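Local coordinates for protein epoxyqueuosine reductase (Streptococcus thermophilus, PDB 5D6S) that belongs to the epoxyqueuosine reductase (QueG) family and binds cobalamin together with two iron-sulfur clusters, at residues I119-Y128 / F308-R316; A51-R62 / I78-L86. One frame throughout, in Å; residues are numbered along the deposited sequence.

In the fold
From the N terminus, the chain passes edge strand 45-50 and enters contact 2, where residues 51-62 meet residues 78-86 and close a short excursion of 15 residues. Strand 93-100 follows, next to 45-50 in the four-stranded antiparallel sheet, and leads into the loop that opens contact 1. This second closure is far longer: 179 residues, including the cysteines of both iron-sulfur clusters, intervene before 308-316 returns to 119-128. The contacts are in series, neither nested nor crossed, centres 29 Å apart. Contact 2 joins helix 55-67 to helix 78-82, between strands 45-50 and 93-100 in sequence; contact 1 ties the loop before helix 128-144 to the helical C-terminal part. Both contribute residues to the cobalamin pocket.

Contact 1: residues I119-Y128 / F308-R316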
loop_
_atom_site.group_PDB
_atom_site.type_symbol
_atom_site.label_atom_id
_atom_site.label_comp_id
_atom_site.label_asym_id
_atom_site.label_seq_id
_atom_site.Cartn_x
_atom_site.Cartn_y
_atom_site.Cartn_z
ATOM N N ILE A 119 -9.748 -3.448 -3.187
ATOM C CA ILE A 119 -8.858 -2.507 -2.552
ATOM C C ILE A 119 -8.045 -3.301 -1.512
ATOM O O ILE A 119 -8.609 -3.983 -0.689
ATOM C CB ILE A 119 -9.645 -1.343 -1.925
ATOM C CG1 ILE A 119 -8.699 -0.690 -0.878
ATOM C CG2 ILE A 119 -10.989 -1.888 -1.442
ATOM C CD1 ILE A 119 -9.051 -0.653 0.597
ATOM N N THR A 120 -6.713 -3.236 -1.602
ATOM C CA THR A 120 -5.789 -4.124 -0.849
ATOM C C THR A 120 -6.168 -4.386 0.607
ATOM O O THR A 120 -6.595 -3.472 1.312
ATOM C CB THR A 120 -4.334 -3.602 -0.849
ATOM O OG1 THR A 120 -3.533 -4.440 -0.011
ATOM C CG2 THR A 120 -4.243 -2.205 -0.316
ATOM N N PRO A 121 -6.016 -5.640 1.064
ATOM C CA PRO A 121 -6.326 -5.968 2.465
ATOM C C PRO A 121 -5.456 -5.196 3.450
ATOM O O PRO A 121 -5.853 -5.035 4.605
ATOM C CB PRO A 121 -6.040 -7.471 2.575
ATOM C CG PRO A 121 -5.605 -7.958 1.228
ATOM C CD PRO A 121 -5.435 -6.781 0.318
ATOM N N ASN A 122 -4.284 -4.729 2.980
ATOM C CA ASN A 122 -3.416 -3.808 3.736
ATOM C C ASN A 122 -4.142 -2.554 4.220
ATOM O O ASN A 122 -3.658 -1.842 5.106
ATOM C CB ASN A 122 -2.213 -3.394 2.872
ATOM C CG ASN A 122 -1.078 -2.767 3.685
ATOM O OD1 ASN A 122 -0.640 -3.313 4.693
ATOM N ND2 ASN A 122 -0.592 -1.620 3.246
ATOM N N SER A 123 -5.283 -2.263 3.593
ATOM C CA SER A 123 -6.067 -1.096 3.912
ATOM C C SER A 123 -7.503 -1.448 4.293
ATOM O O SER A 123 -8.395 -0.607 4.139
ATOM C CB SER A 123 -6.068 -0.136 2.727
ATOM O OG SER A 123 -6.635 1.111 3.084
ATOM N N TRP A 124 -7.741 -2.674 4.788
ATOM C CA TRP A 124 -9.076 -3.025 5.326
ATOM C C TRP A 124 -9.132 -2.621 6.757
ATOM O O TRP A 124 -8.157 -2.733 7.472
ATOM C CB TRP A 124 -9.397 -4.497 5.212
ATOM C CG TRP A 124 -9.505 -5.011 3.813
ATOM C CD1 TRP A 124 -9.618 -4.273 2.671
ATOM C CD2 TRP A 124 -9.542 -6.385 3.412
ATOM N NE1 TRP A 124 -9.695 -5.099 1.575
ATOM C CE2 TRP A 124 -9.638 -6.404 1.997
ATOM C CE3 TRP A 124 -9.473 -7.598 4.102
ATOM C CZ2 TRP A 124 -9.674 -7.597 1.261
ATOM C CZ3 TRP A 124 -9.500 -8.785 3.369
ATOM C CH2 TRP A 124 -9.613 -8.772 1.963
ATOM N N GLY A 125 -10.265 -2.077 7.174
ATOM C CA GLY A 125 -10.430 -1.640 8.556
ATOM C C GLY A 125 -9.498 -0.521 8.931
ATOM O O GLY A 125 -8.827 0.051 8.069
ATOM N N LEU A 126 -9.410 -0.242 10.227
ATOM C CA LEU A 126 -8.701 0.930 10.733
ATOM C C LEU A 126 -7.242 1.067 10.324
ATOM O O LEU A 126 -6.492 0.112 10.359
ATOM C CB LEU A 126 -8.764 1.006 12.247
ATOM C CG LEU A 126 -9.057 2.444 12.652
ATOM C CD1 LEU A 126 -10.486 2.738 12.254
ATOM C CD2 LEU A 126 -8.888 2.661 14.139
ATOM N N ASP A 127 -6.876 2.284 9.932
ATOM C CA ASP A 127 -5.567 2.606 9.407
ATOM C C ASP A 127 -4.531 2.010 10.324
ATOM O O ASP A 127 -4.469 2.366 11.505
ATOM C CB ASP A 127 -5.402 4.121 9.362
ATOM C CG ASP A 127 -4.038 4.561 8.847
ATOM O OD1 ASP A 127 -3.228 3.714 8.448
ATOM O OD2 ASP A 127 -3.757 5.777 8.870
ATOM N N TYR A 128 -3.728 1.091 9.789
ATOM C CA TYR A 128 -2.681 0.443 10.589
ATOM C C TYR A 128 -1.821 1.451 11.357
ATOM O O TYR A 128 -1.468 1.218 12.500
ATOM C CB TYR A 128 -1.821 -0.524 9.738
ATOM C CG TYR A 128 -0.823 0.060 8.755
ATOM C CD1 TYR A 128 0.441 0.459 9.171
ATOM C CD2 TYR A 128 -1.125 0.179 7.406
ATOM C CE1 TYR A 128 1.378 0.956 8.272
ATOM C CE2 TYR A 128 -0.203 0.700 6.511
ATOM C CZ TYR A 128 1.056 1.082 6.958
ATOM O OH TYR A 128 1.986 1.609 6.083
ATOM N N PHE A 308 -14.808 6.704 4.440
ATOM C CA PHE A 308 -13.561 6.072 4.061
ATOM C C PHE A 308 -12.376 6.660 4.787
ATOM O O PHE A 308 -11.246 6.148 4.674
ATOM C CB PHE A 308 -13.315 6.238 2.555
ATOM C CG PHE A 308 -13.998 5.200 1.705
ATOM C CD1 PHE A 308 -15.284 5.393 1.245
ATOM C CD2 PHE A 308 -13.348 4.019 1.390
ATOM C CE1 PHE A 308 -15.928 4.431 0.485
ATOM C CE2 PHE A 308 -13.967 3.069 0.610
ATOM C CZ PHE A 308 -15.270 3.267 0.159
ATOM N N GLY A 309 -12.622 7.704 5.572
ATOM C CA GLY A 309 -11.548 8.499 6.170
ATOM C C GLY A 309 -10.668 7.776 7.175
ATOM O O GLY A 309 -9.593 8.250 7.517
ATOM N N MET A 310 -11.141 6.633 7.650
ATOM C CA MET A 310 -10.480 5.864 8.696
ATOM C C MET A 310 -9.470 4.874 8.140
ATOM O O MET A 310 -8.682 4.338 8.900
ATOM C CB MET A 310 -11.528 5.050 9.455
ATOM C CG MET A 310 -12.007 3.839 8.649
ATOM S SD MET A 310 -13.781 3.629 8.477
ATOM C CE MET A 310 -14.290 5.180 7.735
ATOM N N ILE A 311 -9.543 4.569 6.847
ATOM C CA ILE A 311 -8.641 3.552 6.278
ATOM C C ILE A 311 -7.310 4.171 5.832
ATOM O O ILE A 311 -7.205 5.369 5.556
ATOM C CB ILE A 311 -9.279 2.724 5.114
ATOM C CG1 ILE A 311 -9.433 3.551 3.832
ATOM C CG2 ILE A 311 -10.629 2.147 5.520
ATOM C CD1 ILE A 311 -9.734 2.716 2.605
ATOM N N ALA A 312 -6.299 3.328 5.738
ATOM C CA ALA A 312 -4.967 3.765 5.332
ATOM C C ALA A 312 -5.012 4.448 3.972
ATOM O O ALA A 312 -4.365 5.484 3.765
ATOM C CB ALA A 312 -4.019 2.584 5.293
ATOM N N GLY A 313 -5.761 3.852 3.046
ATOM C CA GLY A 313 -5.814 4.313 1.667
ATOM C C GLY A 313 -6.413 5.681 1.465
ATOM O O GLY A 313 -6.446 6.170 0.331
ATOM N N SER A 314 -6.923 6.291 2.541
ATOM C CA SER A 314 -7.554 7.604 2.443
ATOM C C SER A 314 -6.573 8.737 2.625
ATOM O O SER A 314 -6.963 9.904 2.654
ATOM C CB SER A 314 -8.687 7.725 3.464
ATOM O OG SER A 314 -8.232 7.887 4.802
ATOM N N TRP A 315 -5.291 8.422 2.729
ATOM C CA TRP A 315 -4.283 9.424 3.151
ATOM C C TRP A 315 -3.998 10.560 2.151
ATOM O O TRP A 315 -3.359 11.560 2.507
ATOM C CB TRP A 315 -2.957 8.738 3.534
ATOM C CG TRP A 315 -2.149 8.198 2.386
ATOM C CD1 TRP A 315 -2.342 7.024 1.740
ATOM C CD2 TRP A 315 -1.014 8.817 1.773
ATOM N NE1 TRP A 315 -1.398 6.868 0.740
ATOM C CE2 TRP A 315 -0.584 7.964 0.734
ATOM C CE3 TRP A 315 -0.329 10.021 1.990
ATOM C CZ2 TRP A 315 0.497 8.260 -0.068
ATOM C CZ3 TRP A 315 0.745 10.319 1.191
ATOM C CH2 TRP A 315 1.150 9.444 0.162
ATOM N N ARG A 316 -4.425 10.394 0.907
ATOM C CA ARG A 316 -4.308 11.481 -0.070
ATOM C C ARG A 316 -5.638 12.039 -0.524
ATOM O O ARG A 316 -5.680 12.800 -1.474
ATOM C CB ARG A 316 -3.548 11.005 -1.302
ATOM C CG ARG A 316 -2.331 10.187 -0.969
ATOM C CD ARG A 316 -1.406 10.144 -2.163
ATOM N NE ARG A 316 -0.412 11.202 -2.126
ATOM C CZ ARG A 316 0.571 11.318 -3.000
ATOM N NH1 ARG A 316 1.448 12.282 -2.845
ATOM N NH2 ARG A 316 0.684 10.489 -4.038
#
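The Asp127 carboxylate and the Tyr128 ring both border the methyl of Ala312: Asp127 OD1 lies 3.4 Å from Ala312 CB, and Tyr128 CD2 lies 4.3 Å from the same carbon. Tyr191 stacks on the Tyr128 ring. The Trp124 indole has Pro121 CA over the centre of one face, and its NE1 donates to Ile119 O at 2.7 Å, with the acceptor 27° out of the ring plane.

Two hydrogen bonds join the loops. Ser123 OG, placed anti to its own backbone nitrogen (chi1 -170°), accepts from Gly313 N at 2.9 Å. Farther along, Asp127 N donates to Met310 O at 2.9 Å, lying in the carbonyl plane with a C=O...N angle of 158°. The Ile311 side chain packs against the 119-128 loop, CB, CG2 and CD1 against Ser123 and CG2 also against Gly125 O. Its CD1 meets Ile119 CD1 tip to tip at 4.0 Å. Leu126 crosses Met310 at about a right angle, CD1 to CB 3.8 Å. Ile311 O is gripped twice from within its own loop, by Ser314 N and by Ser314 OG, the latter at 2.8 Å.

The 308-316 loop combines a type I turn, Phe308 to Ile311, with a short 3-10 turn. Asp127 is the N-cap of helix 128-144, and its OD1 also bonds His129 ND1. Thr120 OG1 closes an ST turn and bonds Asp264. Thr120, Asn122 and Tyr128 belong to the cobalamin pocket, so the arrangement is a loop-to-loop junction at the start of a helix beside the cofactor.

Contact 2: residues A51-R62 / I78-L86; sequences ADDFDYLEKSLR and IEERIYPKL
Helix 55-62 and the weakly bonded helix 78-82 run roughly antiparallel, 146° between their directions and 9.6 Å apart at closest axis approach, as a helical hairpin. At the open end of the hairpin, where the chain enters helix 55-62 and leaves helix 78-82, Phe54 N donates to Ile82 O at 2.9 Å and brings the two backbones together. The same oxygen lies in plane at the edge of the Phe54 ring.

Ile82 is wedged into the seam: its CG2 meets Phe54 CB at 3.8 Å and also reaches Leu57 CB, while its CD1 crosses the Glu58 chain at about a right angle and lies over one face of the Tyr83 ring. The Asp53 side chain runs alongside that ring, CB and CG at its edge. Pro84 crosses Phe54 at about a right angle, CG 4.0 Å from Phe54 CE1, and packs on Ala51 as well; Arg169 of helix 163-169 makes a cation-pi contact with the Phe54 ring.

Deeper in, Leu61 CD1 touches Arg81 CG at 4.0 Å. The Arg81 guanidinium turns from the hairpin to cobalamin, where NH1 is hydrogen-bonded, and NH2 bonds Ala160 O; Leu57 and Leu61 belong to the same pocket.

At the far end, Glu58, Arg62 and Glu79 form a salt-bridge network. The Arg62 chain is extended from CG to NE, and Ile78 CG2 sits 3.6 Å above one face of its guanidinium, toward the rim. Arg62 NE bonds Glu58 OE1 at 2.7 Å within the helix. The Glu79 chain bends at chi2 (76°), bringing OE2 to the guanidinium edge: Arg62 NH1 donates to it at 3.2 Å, nearly in the guanidinium plane but approaching from above the carboxylate plane, 56° out of it.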
loop_
_atom_site.group_PDB
_atom_site.type_symbol
_atom_site.label_atom_id
_atom_site.label_comp_id
_atom_site.label_asym_id
_atom_site.label_seq_id
_atom_site.Cartn_x
_atom_site.Cartn_y
_atom_site.Cartn_z
ATOM N N ALA A 51 20.710 -1.411 18.430
ATOM C CA ALA A 51 20.692 -0.125 17.765
ATOM C C ALA A 51 21.930 0.047 16.873
ATOM O O ALA A 51 22.350 1.172 16.603
ATOM C CB ALA A 51 20.635 0.983 18.796
ATOM N N ASP A 52 22.544 -1.055 16.441
ATOM C CA ASP A 52 23.694 -0.958 15.551
ATOM C C ASP A 52 23.201 -0.443 14.226
ATOM O O ASP A 52 22.097 -0.797 13.781
ATOM C CB ASP A 52 24.380 -2.311 15.329
ATOM C CG ASP A 52 25.239 -2.737 16.504
ATOM O OD1 ASP A 52 25.425 -1.941 17.445
ATOM O OD2 ASP A 52 25.740 -3.874 16.475
ATOM N N ASP A 53 24.014 0.383 13.597
ATOM C CA ASP A 53 23.599 0.959 12.354
ATOM C C ASP A 53 23.399 -0.104 11.242
ATOM O O ASP A 53 23.578 -1.300 11.464
ATOM C CB ASP A 53 24.506 2.133 11.964
ATOM C CG ASP A 53 25.964 1.795 11.977
ATOM O OD1 ASP A 53 26.357 0.868 11.226
ATOM O OD2 ASP A 53 26.724 2.505 12.681
ATOM N N PHE A 54 22.965 0.335 10.070
ATOM C CA PHE A 54 22.586 -0.570 9.003
ATOM C C PHE A 54 23.361 -0.252 7.732
ATOM O O PHE A 54 22.822 -0.401 6.639
ATOM C CB PHE A 54 21.089 -0.429 8.674
ATOM C CG PHE A 54 20.145 -0.903 9.751
ATOM C CD1 PHE A 54 19.866 -0.104 10.845
ATOM C CD2 PHE A 54 19.481 -2.116 9.620
ATOM C CE1 PHE A 54 18.998 -0.523 11.830
ATOM C CE2 PHE A 54 18.604 -2.549 10.600
ATOM C CZ PHE A 54 18.361 -1.755 11.706
ATOM N N ASP A 55 24.632 0.112 7.843
ATOM C CA ASP A 55 25.352 0.571 6.641
ATOM C C ASP A 55 25.455 -0.461 5.509
ATOM O O ASP A 55 25.827 -0.093 4.384
ATOM C CB ASP A 55 26.733 1.211 6.928
ATOM C CG ASP A 55 27.401 0.672 8.174
ATOM O OD1 ASP A 55 27.310 -0.549 8.433
ATOM O OD2 ASP A 55 28.020 1.494 8.884
ATOM N N TYR A 56 25.109 -1.728 5.758
ATOM C CA TYR A 56 24.992 -2.676 4.630
ATOM C C TYR A 56 23.947 -2.207 3.583
ATOM O O TYR A 56 24.091 -2.494 2.396
ATOM C CB TYR A 56 24.737 -4.113 5.100
ATOM C CG TYR A 56 23.334 -4.490 5.519
ATOM C CD1 TYR A 56 22.888 -4.268 6.813
ATOM C CD2 TYR A 56 22.469 -5.138 4.629
ATOM C CE1 TYR A 56 21.612 -4.651 7.203
ATOM C CE2 TYR A 56 21.181 -5.526 5.009
ATOM C CZ TYR A 56 20.753 -5.281 6.301
ATOM O OH TYR A 56 19.469 -5.652 6.688
ATOM N N LEU A 57 22.956 -1.428 4.039
ATOM C CA LEU A 57 21.932 -0.816 3.181
ATOM C C LEU A 57 22.392 0.412 2.360
ATOM O O LEU A 57 22.004 0.549 1.195
ATOM C CB LEU A 57 20.714 -0.438 4.020
ATOM C CG LEU A 57 20.048 -1.600 4.753
ATOM C CD1 LEU A 57 18.941 -1.100 5.647
ATOM C CD2 LEU A 57 19.496 -2.630 3.780
ATOM N N GLU A 58 23.219 1.267 2.950
ATOM C CA GLU A 58 23.717 2.481 2.269
ATOM C C GLU A 58 23.833 2.334 0.777
ATOM O O GLU A 58 23.176 3.040 0.014
ATOM C CB GLU A 58 25.113 2.889 2.767
ATOM C CG GLU A 58 25.132 4.008 3.785
ATOM C CD GLU A 58 26.158 5.089 3.471
ATOM O OE1 GLU A 58 26.099 5.630 2.346
ATOM O OE2 GLU A 58 26.975 5.436 4.364
ATOM N N LYS A 59 24.732 1.446 0.380
ATOM C CA LYS A 59 25.042 1.206 -1.013
ATOM C C LYS A 59 23.763 1.254 -1.878
ATOM O O LYS A 59 23.649 2.082 -2.799
ATOM C CB LYS A 59 25.792 -0.142 -1.105
ATOM C CG LYS A 59 25.803 -0.873 -2.446
ATOM C CD LYS A 59 26.472 -0.083 -3.562
ATOM C CE LYS A 59 26.239 -0.752 -4.910
ATOM N NZ LYS A 59 26.271 0.235 -6.020
ATOM N N SER A 60 22.801 0.390 -1.549
ATOM C CA SER A 60 21.622 0.169 -2.397
ATOM C C SER A 60 20.520 1.234 -2.224
ATOM O O SER A 60 19.793 1.522 -3.168
ATOM C CB SER A 60 21.044 -1.238 -2.159
ATOM O OG SER A 60 20.356 -1.297 -0.927
ATOM N N LEU A 61 20.379 1.778 -1.023
ATOM C CA LEU A 61 19.483 2.907 -0.801
ATOM C C LEU A 61 19.865 4.055 -1.707
ATOM O O LEU A 61 19.014 4.613 -2.421
ATOM C CB LEU A 61 19.522 3.383 0.652
ATOM C CG LEU A 61 18.920 2.478 1.728
ATOM C CD1 LEU A 61 18.780 3.220 3.050
ATOM C CD2 LEU A 61 17.549 1.954 1.327
ATOM N N ARG A 62 21.153 4.376 -1.698
ATOM C CA ARG A 62 21.712 5.442 -2.542
ATOM C C ARG A 62 21.611 5.145 -4.015
ATOM O O ARG A 62 21.453 6.063 -4.825
ATOM C CB ARG A 62 23.181 5.659 -2.232
ATOM C CG ARG A 62 23.431 6.323 -0.894
ATOM C CD ARG A 62 24.762 7.063 -0.887
ATOM N NE ARG A 62 25.159 7.382 0.480
ATOM C CZ ARG A 62 24.636 8.361 1.209
ATOM N NH1 ARG A 62 25.064 8.553 2.452
ATOM N NH2 ARG A 62 23.689 9.156 0.710
ATOM N N ILE A 78 19.220 10.030 3.934
ATOM C CA ILE A 78 19.734 8.648 3.973
ATOM C C ILE A 78 20.458 8.306 5.276
ATOM O O ILE A 78 20.314 7.206 5.775
ATOM C CB ILE A 78 20.603 8.347 2.734
ATOM C CG1 ILE A 78 19.677 8.093 1.531
ATOM C CG2 ILE A 78 21.496 7.142 2.958
ATOM C CD1 ILE A 78 20.171 8.705 0.238
ATOM N N GLU A 79 21.193 9.264 5.836
ATOM C CA GLU A 79 21.866 9.067 7.134
ATOM C C GLU A 79 20.886 8.711 8.227
ATOM O O GLU A 79 21.100 7.745 8.953
ATOM C CB GLU A 79 22.639 10.312 7.561
ATOM C CG GLU A 79 24.015 10.441 6.931
ATOM C CD GLU A 79 23.970 10.895 5.476
ATOM O OE1 GLU A 79 22.899 11.353 5.005
ATOM O OE2 GLU A 79 25.020 10.780 4.795
ATOM N N GLU A 80 19.792 9.467 8.330
ATOM C CA GLU A 80 18.760 9.201 9.364
ATOM C C GLU A 80 18.133 7.793 9.214
ATOM O O GLU A 80 17.508 7.251 10.138
ATOM C CB GLU A 80 17.663 10.287 9.352
ATOM C CG GLU A 80 18.041 11.527 10.147
ATOM C CD GLU A 80 17.077 12.702 10.026
ATOM O OE1 GLU A 80 17.434 13.779 10.554
ATOM O OE2 GLU A 80 15.991 12.588 9.412
ATOM N N ARG A 81 18.319 7.229 8.030
ATOM C CA ARG A 81 17.753 5.954 7.669
ATOM C C ARG A 81 18.539 4.747 8.197
ATOM O O ARG A 81 17.957 3.704 8.521
ATOM C CB ARG A 81 17.705 5.881 6.158
ATOM C CG ARG A 81 16.473 5.196 5.658
ATOM C CD ARG A 81 15.459 6.156 5.090
ATOM N NE ARG A 81 14.889 5.487 3.939
ATOM C CZ ARG A 81 13.965 4.530 3.970
ATOM N NH1 ARG A 81 13.589 3.977 2.831
ATOM N NH2 ARG A 81 13.392 4.144 5.098
ATOM N N ILE A 82 19.857 4.905 8.280
ATOM C CA ILE A 82 20.783 3.825 8.662
ATOM C C ILE A 82 21.399 3.972 10.070
ATOM O O ILE A 82 21.850 2.984 10.643
ATOM C CB ILE A 82 21.945 3.673 7.658
ATOM C CG1 ILE A 82 22.296 5.006 7.025
ATOM C CG2 ILE A 82 21.583 2.691 6.559
ATOM C CD1 ILE A 82 23.684 5.030 6.451
ATOM N N TYR A 83 21.403 5.182 10.624
ATOM C CA TYR A 83 22.012 5.439 11.929
ATOM C C TYR A 83 20.952 5.739 12.982
ATOM O O TYR A 83 20.597 6.910 13.193
ATOM C CB TYR A 83 23.009 6.621 11.838
ATOM C CG TYR A 83 24.138 6.426 10.836
ATOM C CD1 TYR A 83 24.887 5.247 10.823
ATOM C CD2 TYR A 83 24.463 7.417 9.914
ATOM C CE1 TYR A 83 25.917 5.046 9.911
ATOM C CE2 TYR A 83 25.487 7.230 8.995
ATOM C CZ TYR A 83 26.218 6.040 8.998
ATOM O OH TYR A 83 27.224 5.836 8.074
ATOM N N PRO A 84 20.467 4.704 13.687
ATOM C CA PRO A 84 19.404 4.867 14.686
ATOM C C PRO A 84 19.657 5.915 15.766
ATOM O O PRO A 84 18.698 6.457 16.332
ATOM C CB PRO A 84 19.310 3.491 15.338
ATOM C CG PRO A 84 19.767 2.565 14.303
ATOM C CD PRO A 84 20.836 3.296 13.535
ATOM N N LYS A 85 20.924 6.195 16.049
ATOM C CA LYS A 85 21.255 7.162 17.094
ATOM C C LYS A 85 20.853 8.584 16.711
ATOM O O LYS A 85 20.648 9.427 17.586
ATOM C CB LYS A 85 22.738 7.089 17.474
ATOM C CG LYS A 85 23.088 5.867 18.310
ATOM C CD LYS A 85 24.590 5.636 18.380
ATOM C CE LYS A 85 24.905 4.174 18.681
ATOM N NZ LYS A 85 26.354 3.900 18.488
ATOM N N LEU A 86 20.729 8.841 15.409
ATOM C CA LEU A 86 20.225 10.135 14.929
ATOM C C LEU A 86 18.748 10.363 15.263
ATOM O O LEU A 86 18.303 11.488 15.324
ATOM C CB LEU A 86 20.454 10.274 13.429
ATOM C CG LEU A 86 21.921 10.370 13.009
ATOM C CD1 LEU A 86 22.059 10.523 11.495
ATOM C CD2 LEU A 86 22.610 11.537 13.694
#